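Local coordinates for GTN Reductase (Agrobacterium tumefaciens, PDB 5N6G), which probably reduces carbon-carbon double bonds as an FMN-dependent ene-reductase of the Old Yellow Enzyme family, with NADH or NADPH as the source of hydride, at residues Ala39-Gln44 / Glu361-Tyr366; Gly91-Ala96 / Gly171-Glu176; Ile332-Leu337 / Ala345-Pro350. One frame throughout, in Å; residues are numbered along the deposited sequence.

Contact 1: residues Ala39-Gln44 / Glu361-Tyr366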
ATOM      1  N   ALA A  39      -5.937  -6.302  16.553  1.00 16.76           N
ATOM      2  CA  ALA A  39      -4.693  -6.860  17.068  1.00 17.77           C
ATOM      3  C   ALA A  39      -4.673  -8.371  16.924  1.00 16.16           C
ATOM      4  O   ALA A  39      -3.654  -8.947  16.531  1.00 17.74           O
ATOM      5  CB  ALA A  39      -4.478  -6.458  18.525  1.00 16.26           C
ATOM      6  N   THR A  40      -5.789  -9.029  17.211  1.00 16.57           N
ATOM      7  CA  THR A  40      -5.836 -10.475  17.030  1.00 17.06           C
ATOM      8  C   THR A  40      -5.551 -10.839  15.579  1.00 17.45           C
ATOM      9  O   THR A  40      -4.781 -11.760  15.292  1.00 18.58           O
ATOM     10  CB  THR A  40      -7.206 -10.987  17.462  1.00 18.05           C
ATOM     11  OG1 THR A  40      -7.362 -10.679  18.847  1.00 20.51           O
ATOM     12  CG2 THR A  40      -7.366 -12.501  17.234  1.00 20.37           C
ATOM     13  N   TYR A  41      -6.187 -10.127  14.656  1.00 17.20           N
ATOM     14  CA  TYR A  41      -6.048 -10.406  13.230  1.00 15.36           C
ATOM     15  C   TYR A  41      -4.597 -10.364  12.788  1.00 16.77           C
ATOM     16  O   TYR A  41      -4.124 -11.273  12.088  1.00 15.41           O
ATOM     17  CB  TYR A  41      -6.873  -9.388  12.454  1.00 18.99           C
ATOM     18  CG  TYR A  41      -6.642  -9.251  10.966  1.00 18.24           C
ATOM     19  CD1 TYR A  41      -7.090 -10.211  10.075  1.00 18.95           C
ATOM     20  CD2 TYR A  41      -6.053  -8.104  10.445  1.00 16.73           C
ATOM     21  CE1 TYR A  41      -6.918 -10.040   8.704  1.00 14.41           C
ATOM     22  CE2 TYR A  41      -5.892  -7.927   9.084  1.00 15.84           C
ATOM     23  CZ  TYR A  41      -6.340  -8.908   8.227  1.00 14.87           C
ATOM     24  OH  TYR A  41      -6.208  -8.721   6.880  1.00 16.91           O
ATOM     25  N   TYR A  42      -3.869  -9.302  13.156  1.00 16.30           N
ATOM     26  CA  TYR A  42      -2.479  -9.213  12.722  1.00 14.32           C
ATOM     27  C   TYR A  42      -1.600 -10.226  13.453  1.00 19.15           C
ATOM     28  O   TYR A  42      -0.688 -10.812  12.851  1.00 17.19           O
ATOM     29  CB  TYR A  42      -1.936  -7.797  12.905  1.00 16.08           C
ATOM     30  CG  TYR A  42      -2.402  -6.849  11.834  1.00 16.26           C
ATOM     31  CD1 TYR A  42      -1.937  -6.967  10.531  1.00 17.19           C
ATOM     32  CD2 TYR A  42      -3.314  -5.837  12.109  1.00 16.51           C
ATOM     33  CE1 TYR A  42      -2.363  -6.086   9.528  1.00 18.65           C
ATOM     34  CE2 TYR A  42      -3.731  -4.962  11.122  1.00 14.83           C
ATOM     35  CZ  TYR A  42      -3.264  -5.099   9.829  1.00 16.94           C
ATOM     36  OH  TYR A  42      -3.669  -4.213   8.836  1.00 18.51           O
ATOM     37  N   GLU A  43      -1.863 -10.458  14.739  1.00 18.00           N
ATOM     38  CA  GLU A  43      -1.052 -11.407  15.493  1.00 16.74           C
ATOM     39  C   GLU A  43      -1.191 -12.819  14.928  1.00 17.94           C
ATOM     40  O   GLU A  43      -0.227 -13.595  14.962  1.00 20.15           O
ATOM     41  CB  GLU A  43      -1.442 -11.368  16.979  1.00 20.09           C
ATOM     42  CG  GLU A  43      -1.041 -10.032  17.655  1.00 23.58           C
ATOM     43  CD  GLU A  43      -1.753  -9.772  18.986  1.00 32.71           C
ATOM     44  OE1 GLU A  43      -2.578 -10.609  19.423  1.00 32.76           O
ATOM     45  OE2 GLU A  43      -1.478  -8.716  19.604  1.00 33.42           O
ATOM     46  N   GLN A  44      -2.374 -13.162  14.398  1.00 16.52           N
ATOM     47  CA  GLN A  44      -2.612 -14.478  13.800  1.00 19.69           C
ATOM     48  C   GLN A  44      -1.719 -14.734  12.597  1.00 18.38           C
ATOM     49  O   GLN A  44      -1.490 -15.912  12.236  1.00 19.23           O
ATOM     50  CB  GLN A  44      -4.070 -14.579  13.355  1.00 18.52           C
ATOM     51  CG  GLN A  44      -5.051 -14.830  14.479  1.00 20.65           C
ATOM     52  CD  GLN A  44      -6.482 -14.945  13.984  1.00 17.84           C
ATOM     53  OE1 GLN A  44      -6.780 -14.650  12.828  1.00 20.07           O
ATOM     54  NE2 GLN A  44      -7.366 -15.380  14.859  1.00 21.05           N
ATOM     55  N   GLU A 361     -16.289 -12.433  11.909  1.00 21.58           N
ATOM     56  CA  GLU A 361     -16.599 -13.397  10.860  1.00 19.43           C
ATOM     57  C   GLU A 361     -15.916 -12.997   9.556  1.00 19.01           C
ATOM     58  O   GLU A 361     -16.055 -11.866   9.084  1.00 21.46           O
ATOM     59  CB  GLU A 361     -18.109 -13.494  10.671  1.00 27.10           C
ATOM     60  CG  GLU A 361     -18.544 -14.581   9.715  1.00 34.77           C
ATOM     61  CD  GLU A 361     -20.030 -14.871   9.803  1.00 56.55           C
ATOM     62  OE1 GLU A 361     -20.777 -13.994  10.290  1.00 49.17           O
ATOM     63  OE2 GLU A 361     -20.449 -15.979   9.397  1.00 56.28           O
ATOM     64  N   GLY A 362     -15.161 -13.928   8.979  1.00 19.99           N
ATOM     65  CA  GLY A 362     -14.370 -13.626   7.793  1.00 18.21           C
ATOM     66  C   GLY A 362     -13.174 -12.741   8.043  1.00 18.87           C
ATOM     67  O   GLY A 362     -12.649 -12.127   7.101  1.00 18.47           O
ATOM     68  N   TYR A 363     -12.706 -12.684   9.289  1.00 18.08           N
ATOM     69  CA  TYR A 363     -11.607 -11.805   9.673  1.00 17.16           C
ATOM     70  C   TYR A 363     -10.643 -12.564  10.575  1.00 16.80           C
ATOM     71  O   TYR A 363      -9.506 -12.850  10.177  1.00 18.05           O
ATOM     72  CB  TYR A 363     -12.183 -10.569  10.368  1.00 18.03           C
ATOM     73  CG  TYR A 363     -11.221  -9.463  10.706  1.00 15.61           C
ATOM     74  CD1 TYR A 363     -10.429  -8.855   9.745  1.00 15.84           C
ATOM     75  CD2 TYR A 363     -11.142  -8.982  12.001  1.00 15.67           C
ATOM     76  CE1 TYR A 363      -9.572  -7.833  10.074  1.00 18.41           C
ATOM     77  CE2 TYR A 363     -10.301  -7.955  12.340  1.00 15.12           C
ATOM     78  CZ  TYR A 363      -9.500  -7.384  11.379  1.00 17.10           C
ATOM     79  OH  TYR A 363      -8.657  -6.341  11.692  1.00 19.00           O
ATOM     80  N   THR A 364     -11.086 -12.912  11.772  1.00 17.34           N
ATOM     81  CA  THR A 364     -10.247 -13.634  12.722  1.00 18.41           C
ATOM     82  C   THR A 364     -10.654 -15.093  12.902  1.00 21.57           C
ATOM     83  O   THR A 364     -10.047 -15.805  13.722  1.00 20.13           O
ATOM     84  CB  THR A 364     -10.279 -12.937  14.079  1.00 17.84           C
ATOM     85  OG1 THR A 364     -11.643 -12.683  14.423  1.00 20.79           O
ATOM     86  CG2 THR A 364      -9.524 -11.621  14.057  1.00 18.17           C
ATOM     87  N   ASP A 365     -11.663 -15.571  12.174  1.00 21.38           N
ATOM     88  CA  ASP A 365     -12.159 -16.923  12.393  1.00 20.03           C
ATOM     89  C   ASP A 365     -11.795 -17.881  11.274  1.00 20.30           C
ATOM     90  O   ASP A 365     -12.351 -18.979  11.216  1.00 23.79           O
ATOM     91  CB  ASP A 365     -13.677 -16.915  12.598  1.00 21.74           C
ATOM     92  CG  ASP A 365     -14.435 -16.521  11.343  1.00 21.86           C
ATOM     93  OD1 ASP A 365     -13.817 -15.965  10.412  1.00 26.61           O
ATOM     94  OD2 ASP A 365     -15.650 -16.792  11.297  1.00 27.02           O
ATOM     95  N   TYR A 366     -10.891 -17.503  10.372  1.00 19.63           N
ATOM     96  CA  TYR A 366     -10.355 -18.508   9.468  1.00 21.02           C
ATOM     97  C   TYR A 366      -9.400 -19.414  10.238  1.00 25.58           C
ATOM     98  O   TYR A 366      -8.520 -18.915  10.947  1.00 24.12           O
ATOM     99  CB  TYR A 366      -9.610 -17.873   8.327  1.00 19.73           C
ATOM    100  CG  TYR A 366     -10.407 -17.170   7.274  1.00 18.86           C
ATOM    101  CD1 TYR A 366     -10.910 -17.864   6.184  1.00 21.48           C
ATOM    102  CD2 TYR A 366     -10.573 -15.780   7.304  1.00 19.69           C
ATOM    103  CE1 TYR A 366     -11.597 -17.213   5.169  1.00 21.73           C
ATOM    104  CE2 TYR A 366     -11.249 -15.120   6.282  1.00 18.38           C
ATOM    105  CZ  TYR A 366     -11.766 -15.845   5.215  1.00 23.33           C
ATOM    106  OH  TYR A 366     -12.442 -15.210   4.171  1.00 23.45           O
TER
HETATM  107  O   HOH W   1      -8.232 -15.935  10.834  1.00 21.02           O
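This is an offset aromatic stack, Y41 on Y363, backed by one side-chain-to-backbone hydrogen bond from Q44. It joins helix 36-43 to the loop 361-366 near the end of the chain. The C-terminal loop here packs on a helix outside the strands of the TIM barrel, about 20 Å from the centre of the chain. The site is not remote from the cofactor: the Y41 side chain is about 8 Å from bound FMN. The ring centroids are 4.2 Å apart and the planes are turned by 18°. Atom CE1 of Y363 sits over the middle of the Y41 ring. Beside this stack there is a CH-pi contact. Y41 CB lies 3.9 Å from the centroid of the Y363 ring, over its face and 28° off the normal. With CG anti to the backbone N, Y41 projects its ring from the helix toward the loop, where it meets Y363. Each hydroxyl has its own partner, Y363 OH in N38 and Y41 OH in R26, which also bonds to G362 O.

T364, next in the loop, packs on the helix. Its CG2 lies 3.7 Å from Y41 N and also touches the CG2 methyl of T40. The extended side chain of Q44 reaches over to the loop. Its NE2 donates to T364 O at 2.9 Å, with a nearly straight N-H...O angle of 168°. The acceptor lies close to the Q44 amide plane. Water 1 lies between Q44 OE1 (2.8 Å) and Y366 O (3.0 Å), a second link across the contact.

Helix 74-89 takes the other side: Y42 packs on W80, I83 and V87, and its hydroxyl bonds to E54 of strand 50-57. The Y366 side chain touches I332 and A333 of helix 329-333.

Contact 2: residues Gly91-Ala96 / Gly171-Glu176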
ATOM      1  N   GLY A  91       7.551 -12.793  16.884  1.00 25.87           N
ATOM      2  CA  GLY A  91       8.723 -12.938  16.047  1.00 29.40           C
ATOM      3  C   GLY A  91       8.626 -12.317  14.671  1.00 26.36           C
ATOM      4  O   GLY A  91       9.534 -12.525  13.851  1.00 26.64           O
ATOM      5  N   GLY A  92       7.583 -11.534  14.398  1.00 21.93           N
ATOM      6  CA  GLY A  92       7.368 -10.958  13.091  1.00 18.04           C
ATOM      7  C   GLY A  92       7.902  -9.540  12.933  1.00 19.26           C
ATOM      8  O   GLY A  92       8.592  -8.986  13.795  1.00 19.76           O
ATOM      9  N   LYS A  93       7.598  -8.976  11.765  1.00 17.98           N
ATOM     10  CA  LYS A  93       7.985  -7.635  11.373  1.00 18.06           C
ATOM     11  C   LYS A  93       6.809  -7.007  10.641  1.00 15.40           C
ATOM     12  O   LYS A  93       6.058  -7.696   9.947  1.00 15.81           O
ATOM     13  CB  LYS A  93       9.225  -7.646  10.459  1.00 15.10           C
ATOM     14  CG  LYS A  93      10.473  -8.218  11.123  1.00 19.11           C
ATOM     15  CD  LYS A  93      11.016  -7.285  12.191  1.00 22.68           C
ATOM     16  CE  LYS A  93      11.993  -8.001  13.129  1.00 28.08           C
ATOM     17  NZ  LYS A  93      13.137  -8.529  12.365  1.00 27.42           N
ATOM     18  N   ILE A  94       6.636  -5.698  10.803  1.00 16.88           N
ATOM     19  CA  ILE A  94       5.448  -5.043  10.259  1.00 13.86           C
ATOM     20  C   ILE A  94       5.779  -3.610   9.880  1.00 16.10           C
ATOM     21  O   ILE A  94       6.452  -2.895  10.628  1.00 16.75           O
ATOM     22  CB  ILE A  94       4.290  -5.126  11.274  1.00 13.40           C
ATOM     23  CG1 ILE A  94       3.001  -4.551  10.699  1.00 14.47           C
ATOM     24  CG2 ILE A  94       4.660  -4.484  12.615  1.00 18.05           C
ATOM     25  CD1 ILE A  94       1.790  -4.924  11.549  1.00 19.62           C
ATOM     26  N   VAL A  95       5.311  -3.207   8.691  1.00 13.62           N
ATOM     27  CA  VAL A  95       5.438  -1.842   8.204  1.00 14.87           C
ATOM     28  C   VAL A  95       4.041  -1.282   7.960  1.00 12.73           C
ATOM     29  O   VAL A  95       3.117  -1.998   7.560  1.00 13.84           O
ATOM     30  CB  VAL A  95       6.292  -1.750   6.929  1.00 15.45           C
ATOM     31  CG1 VAL A  95       7.736  -2.164   7.228  1.00 14.45           C
ATOM     32  CG2 VAL A  95       5.711  -2.599   5.816  1.00 14.35           C
ATOM     33  N   ALA A  96       3.899   0.012   8.195  1.00 12.96           N
ATOM     34  CA  ALA A  96       2.629   0.700   7.997  1.00 13.61           C
ATOM     35  C   ALA A  96       2.531   1.205   6.568  1.00 12.32           C
ATOM     36  O   ALA A  96       3.449   1.888   6.091  1.00 13.69           O
ATOM     37  CB  ALA A  96       2.514   1.882   8.958  1.00 14.13           C
ATOM     38  N   GLY A 171       5.736   1.845  16.922  1.00 18.42           N
ATOM     39  CA  GLY A 171       6.517   0.628  16.968  1.00 18.34           C
ATOM     40  C   GLY A 171       6.675  -0.099  15.652  1.00 17.37           C
ATOM     41  O   GLY A 171       7.157  -1.232  15.651  1.00 17.90           O
ATOM     42  N   PHE A 172       6.278   0.496  14.535  1.00 15.23           N
ATOM     43  CA  PHE A 172       6.477  -0.148  13.248  1.00 14.76           C
ATOM     44  C   PHE A 172       7.962  -0.236  12.931  1.00 15.65           C
ATOM     45  O   PHE A 172       8.761   0.607  13.346  1.00 16.75           O
ATOM     46  CB  PHE A 172       5.756   0.616  12.145  1.00 15.22           C
ATOM     47  CG  PHE A 172       4.261   0.445  12.170  1.00 13.93           C
ATOM     48  CD1 PHE A 172       3.673  -0.696  11.625  1.00 14.24           C
ATOM     49  CD2 PHE A 172       3.451   1.409  12.723  1.00 15.95           C
ATOM     50  CE1 PHE A 172       2.310  -0.870  11.636  1.00 14.19           C
ATOM     51  CE2 PHE A 172       2.078   1.249  12.732  1.00 15.51           C
ATOM     52  CZ  PHE A 172       1.505   0.095  12.209  1.00 15.12           C
ATOM     53  N   ASP A 173       8.320  -1.271  12.176  1.00 15.70           N
ATOM     54  CA  ASP A 173       9.681  -1.431  11.678  1.00 15.08           C
ATOM     55  C   ASP A 173      10.013  -0.477  10.540  1.00 19.57           C
ATOM     56  O   ASP A 173      11.189  -0.285  10.238  1.00 19.58           O
ATOM     57  CB  ASP A 173       9.871  -2.872  11.242  1.00 16.58           C
ATOM     58  CG  ASP A 173       9.751  -3.824  12.407  1.00 21.68           C
ATOM     59  OD1 ASP A 173      10.670  -3.808  13.264  1.00 21.88           O
ATOM     60  OD2 ASP A 173       8.725  -4.537  12.498  1.00 20.78           O
ATOM     61  N   GLY A 174       9.006   0.164   9.962  1.00 17.65           N
ATOM     62  CA  GLY A 174       9.176   1.016   8.807  1.00 17.78           C
ATOM     63  C   GLY A 174       7.814   1.323   8.215  1.00 16.46           C
ATOM     64  O   GLY A 174       6.776   1.027   8.816  1.00 14.96           O
ATOM     65  N   VAL A 175       7.835   1.915   7.031  1.00 13.71           N
ATOM     66  CA  VAL A 175       6.616   2.256   6.313  1.00 11.32           C
ATOM     67  C   VAL A 175       6.733   1.829   4.861  1.00 14.35           C
ATOM     68  O   VAL A 175       7.823   1.795   4.275  1.00 16.06           O
ATOM     69  CB  VAL A 175       6.272   3.760   6.358  1.00 13.08           C
ATOM     70  CG1 VAL A 175       6.170   4.243   7.805  1.00 15.06           C
ATOM     71  CG2 VAL A 175       7.256   4.607   5.575  1.00 18.37           C
ATOM     72  N   GLU A 176       5.584   1.538   4.279  1.00 13.78           N
ATOM     73  CA  GLU A 176       5.421   1.420   2.841  1.00 14.46           C
ATOM     74  C   GLU A 176       4.605   2.616   2.374  1.00 16.13           C
ATOM     75  O   GLU A 176       3.445   2.766   2.767  1.00 15.81           O
ATOM     76  CB  GLU A 176       4.723   0.115   2.457  1.00 14.95           C
ATOM     77  CG  GLU A 176       4.449  -0.006   0.965  1.00 16.75           C
ATOM     78  CD  GLU A 176       3.850  -1.349   0.558  1.00 31.87           C
ATOM     79  OE1 GLU A 176       4.605  -2.353   0.389  1.00 32.79           O
ATOM     80  OE2 GLU A 176       2.614  -1.388   0.363  1.00 31.65           O
TER
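F172 and A96 meet where strands 94-99 and 174-178 run side by side. These are the third and fourth strands of a parallel eight-stranded TIM barrel. The tight part is the C-terminal part of the pairing, A96 with G174-E176. A96 N donates to G174 O at 3.1 Å, and E176 N donates to A96 O at 2.8 Å, as in parallel pairing. V95 CA also comes within 3.2 Å of G174 O. A96 CB stands 3.6 Å from the F172 ring centroid, only 2° off the ring normal. I94 O lies at the edge of that ring, and I94 CG1 touches F172 CE1. W80 of helix 74-89 meets the ring edge-to-face, while V95 points to the other face of the sheet, toward F263. The E176 side chain bonds to H265 and lies near the FMN-binding residues Q97 and R230.

The N-terminal end is more open, with K93 and D173 partly exposed. K93 lays its aliphatic CD against the D173 carboxylate. K93 NZ bonds to A14 O, and D173 OD2 to H88. D173 N donates to I94 O at 2.9 Å. In return, I94 N donates to D173 OD2 at 2.9 Å, using its anti lone pair, with an angle of 165°.

Contact 3: residues Ile332-Leu337 / Ala345-Pro350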
ATOM      1  N   ILE A 332      -5.787 -13.289   3.728  1.00 17.96           N
ATOM      2  CA  ILE A 332      -7.104 -13.137   4.345  1.00 17.14           C
ATOM      3  C   ILE A 332      -7.549 -14.457   4.941  1.00 19.19           C
ATOM      4  O   ILE A 332      -7.995 -14.527   6.090  1.00 19.68           O
ATOM      5  CB  ILE A 332      -8.134 -12.626   3.322  1.00 17.97           C
ATOM      6  CG1 ILE A 332      -7.818 -11.187   2.948  1.00 16.81           C
ATOM      7  CG2 ILE A 332      -9.562 -12.760   3.874  1.00 20.00           C
ATOM      8  CD1 ILE A 332      -8.720 -10.627   1.847  1.00 20.55           C
ATOM      9  N   ALA A 333      -7.412 -15.530   4.177  1.00 16.83           N
ATOM     10  CA  ALA A 333      -8.062 -16.789   4.507  1.00 17.77           C
ATOM     11  C   ALA A 333      -7.165 -17.768   5.245  1.00 18.24           C
ATOM     12  O   ALA A 333      -7.665 -18.783   5.725  1.00 19.07           O
ATOM     13  CB  ALA A 333      -8.591 -17.453   3.226  1.00 26.86           C
ATOM     14  N   ASN A 334      -5.860 -17.503   5.331  1.00 19.44           N
ATOM     15  CA  ASN A 334      -4.891 -18.463   5.865  1.00 20.29           C
ATOM     16  C   ASN A 334      -3.967 -17.723   6.814  1.00 17.85           C
ATOM     17  O   ASN A 334      -2.921 -17.194   6.399  1.00 19.98           O
ATOM     18  CB  ASN A 334      -4.101 -19.126   4.743  1.00 18.57           C
ATOM     19  CG  ASN A 334      -4.979 -19.951   3.864  1.00 19.24           C
ATOM     20  OD1 ASN A 334      -5.275 -21.097   4.180  1.00 22.68           O
ATOM     21  ND2 ASN A 334      -5.434 -19.363   2.752  1.00 23.26           N
ATOM     22  N   PRO A 335      -4.314 -17.664   8.094  1.00 22.16           N
ATOM     23  CA  PRO A 335      -3.427 -16.961   9.032  1.00 22.14           C
ATOM     24  C   PRO A 335      -2.041 -17.575   9.068  1.00 20.68           C
ATOM     25  O   PRO A 335      -1.038 -16.852   9.139  1.00 20.68           O
ATOM     26  CB  PRO A 335      -4.172 -17.088  10.369  1.00 19.67           C
ATOM     27  CG  PRO A 335      -5.086 -18.245  10.209  1.00 29.17           C
ATOM     28  CD  PRO A 335      -5.487 -18.251   8.762  1.00 23.16           C
ATOM     29  N   ASP A 336      -1.963 -18.903   9.008  1.00 22.11           N
ATOM     30  CA  ASP A 336      -0.695 -19.630   8.970  1.00 20.65           C
ATOM     31  C   ASP A 336      -0.311 -20.004   7.547  1.00 27.61           C
ATOM     32  O   ASP A 336       0.099 -21.133   7.272  1.00 24.05           O
ATOM     33  CB  ASP A 336      -0.766 -20.871   9.854  1.00 22.30           C
ATOM     34  CG  ASP A 336      -1.879 -21.829   9.464  1.00 29.38           C
ATOM     35  OD1 ASP A 336      -2.807 -21.449   8.726  1.00 27.34           O
ATOM     36  OD2 ASP A 336      -1.839 -22.988   9.932  1.00 29.63           O
ATOM     37  N   LEU A 337      -0.447 -19.053   6.628  1.00 22.05           N
ATOM     38  CA  LEU A 337      -0.080 -19.285   5.234  1.00 21.73           C
ATOM     39  C   LEU A 337       1.352 -19.783   5.116  1.00 24.71           C
ATOM     40  O   LEU A 337       1.641 -20.657   4.295  1.00 22.24           O
ATOM     41  CB  LEU A 337      -0.252 -18.005   4.417  1.00 22.03           C
ATOM     42  CG  LEU A 337       0.095 -18.135   2.935  1.00 19.01           C
ATOM     43  CD1 LEU A 337      -0.810 -19.165   2.246  1.00 22.41           C
ATOM     44  CD2 LEU A 337      -0.026 -16.792   2.262  1.00 18.60           C
ATOM     45  N   ALA A 345       0.491 -27.723   2.194  1.00 31.87           N
ATOM     46  CA  ALA A 345      -0.811 -28.101   2.715  1.00 35.13           C
ATOM     47  C   ALA A 345      -1.909 -27.367   1.962  1.00 32.87           C
ATOM     48  O   ALA A 345      -1.664 -26.318   1.370  1.00 30.65           O
ATOM     49  CB  ALA A 345      -0.895 -27.765   4.201  1.00 37.50           C
ATOM     50  N   PRO A 346      -3.141 -27.874   1.984  1.00 32.94           N
ATOM     51  CA  PRO A 346      -4.241 -27.150   1.335  1.00 35.34           C
ATOM     52  C   PRO A 346      -4.502 -25.808   2.006  1.00 29.24           C
ATOM     53  O   PRO A 346      -4.219 -25.612   3.188  1.00 32.53           O
ATOM     54  CB  PRO A 346      -5.438 -28.095   1.501  1.00 39.22           C
ATOM     55  CG  PRO A 346      -4.847 -29.424   1.790  1.00 48.48           C
ATOM     56  CD  PRO A 346      -3.590 -29.161   2.542  1.00 39.42           C
ATOM     57  N   LEU A 347      -5.037 -24.873   1.225  1.00 28.58           N
ATOM     58  CA  LEU A 347      -5.348 -23.530   1.695  1.00 28.87           C
ATOM     59  C   LEU A 347      -6.849 -23.370   1.891  1.00 31.90           C
ATOM     60  O   LEU A 347      -7.652 -23.986   1.188  1.00 34.91           O
ATOM     61  CB  LEU A 347      -4.842 -22.492   0.699  1.00 23.14           C
ATOM     62  CG  LEU A 347      -3.349 -22.568   0.395  1.00 36.57           C
ATOM     63  CD1 LEU A 347      -2.976 -21.435  -0.544  1.00 45.52           C
ATOM     64  CD2 LEU A 347      -2.504 -22.519   1.666  1.00 33.12           C
ATOM     65  N   ASN A 348      -7.225 -22.540   2.862  1.00 25.65           N
ATOM     66  CA  ASN A 348      -8.613 -22.119   2.971  1.00 26.45           C
ATOM     67  C   ASN A 348      -8.945 -21.175   1.821  1.00 24.16           C
ATOM     68  O   ASN A 348      -8.092 -20.421   1.350  1.00 25.06           O
ATOM     69  CB  ASN A 348      -8.874 -21.365   4.280  1.00 27.60           C
ATOM     70  CG  ASN A 348      -8.607 -22.189   5.522  1.00 28.06           C
ATOM     71  OD1 ASN A 348      -8.971 -23.364   5.620  1.00 30.82           O
ATOM     72  ND2 ASN A 348      -8.001 -21.553   6.505  1.00 25.80           N
ATOM     73  N   ALA A 349     -10.215 -21.181   1.409  1.00 28.39           N
ATOM     74  CA  ALA A 349     -10.704 -20.280   0.366  1.00 29.38           C
ATOM     75  C   ALA A 349     -11.192 -18.956   0.974  1.00 25.81           C
ATOM     76  O   ALA A 349     -11.893 -18.963   1.999  1.00 26.22           O
ATOM     77  CB  ALA A 349     -11.848 -20.929  -0.405  1.00 51.44           C
ATOM     78  N   PRO A 350     -10.873 -17.806   0.377  1.00 24.21           N
ATOM     79  CA  PRO A 350     -11.375 -16.540   0.921  1.00 21.90           C
ATOM     80  C   PRO A 350     -12.873 -16.382   0.694  1.00 27.94           C
ATOM     81  O   PRO A 350     -13.431 -16.846  -0.305  1.00 31.47           O
ATOM     82  CB  PRO A 350     -10.583 -15.470   0.148  1.00 27.00           C
ATOM     83  CG  PRO A 350      -9.542 -16.200  -0.611  1.00 31.57           C
ATOM     84  CD  PRO A 350     -10.044 -17.584  -0.815  1.00 27.75           C
TER
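The flat groups here are the amides of N334 and N348, and both work through atoms lying in or near their planes. The N334 amide meets the backbone of N348 at two points. Its OD1 accepts N348 N at 2.8 Å, with the donor in the carbonyl plane on a lone pair. Its ND2 donates to N348 O at 3.2 Å, a longer bond with the acceptor tilted 20° out of the amide plane. One side-chain amide thus grips the N-H and the C=O of a single residue, which fixes its rotation. The N348 amide answers in the opposite direction. Its ND2 donates to A333 O at 2.9 Å, nearly in the amide plane.

N334 is the first residue beyond helix 329-333. Each ND2 has a second acceptor, that of N334 in A330 O of this helix and that of N348 in P367 O. The N334 side chain therefore links the helix end to the passing chain. N334 takes chi1 -64°, with CG beside its own N, and this carries the amide over to residues 347 and 348.

A333 CB rests 3.5 Å from N348 O. Apolar contacts lie on both sides of the hydrogen bonds. On one side A333 CB is 4.1 Å from P350 CG. On the other L337 CD1 touches L347 CD2 at 3.8 Å. The two leucines meet by their methyl ends, though L347 is exposed.

Residues 334-337 make a type I turn between helix 329-333 and helix 337-343, which follow the eighth barrel strand, 324-327. The chain then returns along 345-350, beside A333, N334 and L337. R340 of helix 337-343 packs on N334, L347 and N348 and forms a salt bridge with D336. On the side of helix 329-333, P350 lies against K329, an FMN-binding residue.

Overall arrangement
Contacts 1 and 3 are neighbours, with centres 12 Å apart. Y366 packs on the end of helix 329-333, its CD2 3.1 Å from I332 O, and Q44 O lies 3.5 Å from P335 CB of the following turn. Contact 2 stands apart in the barrel wall: its centre is 18 Å from contact 1 and 22 Å from contact 3, and it touches neither. Contact 2 lies nearest FMN: the side chain of E176 is about 5 Å from it, while those of Y41 and P350 are each about 8 Å away. From the same side chains of E176, Y41 and P350, bound 2-phenylacrylic acid is about 8, 11 and 13 Å away.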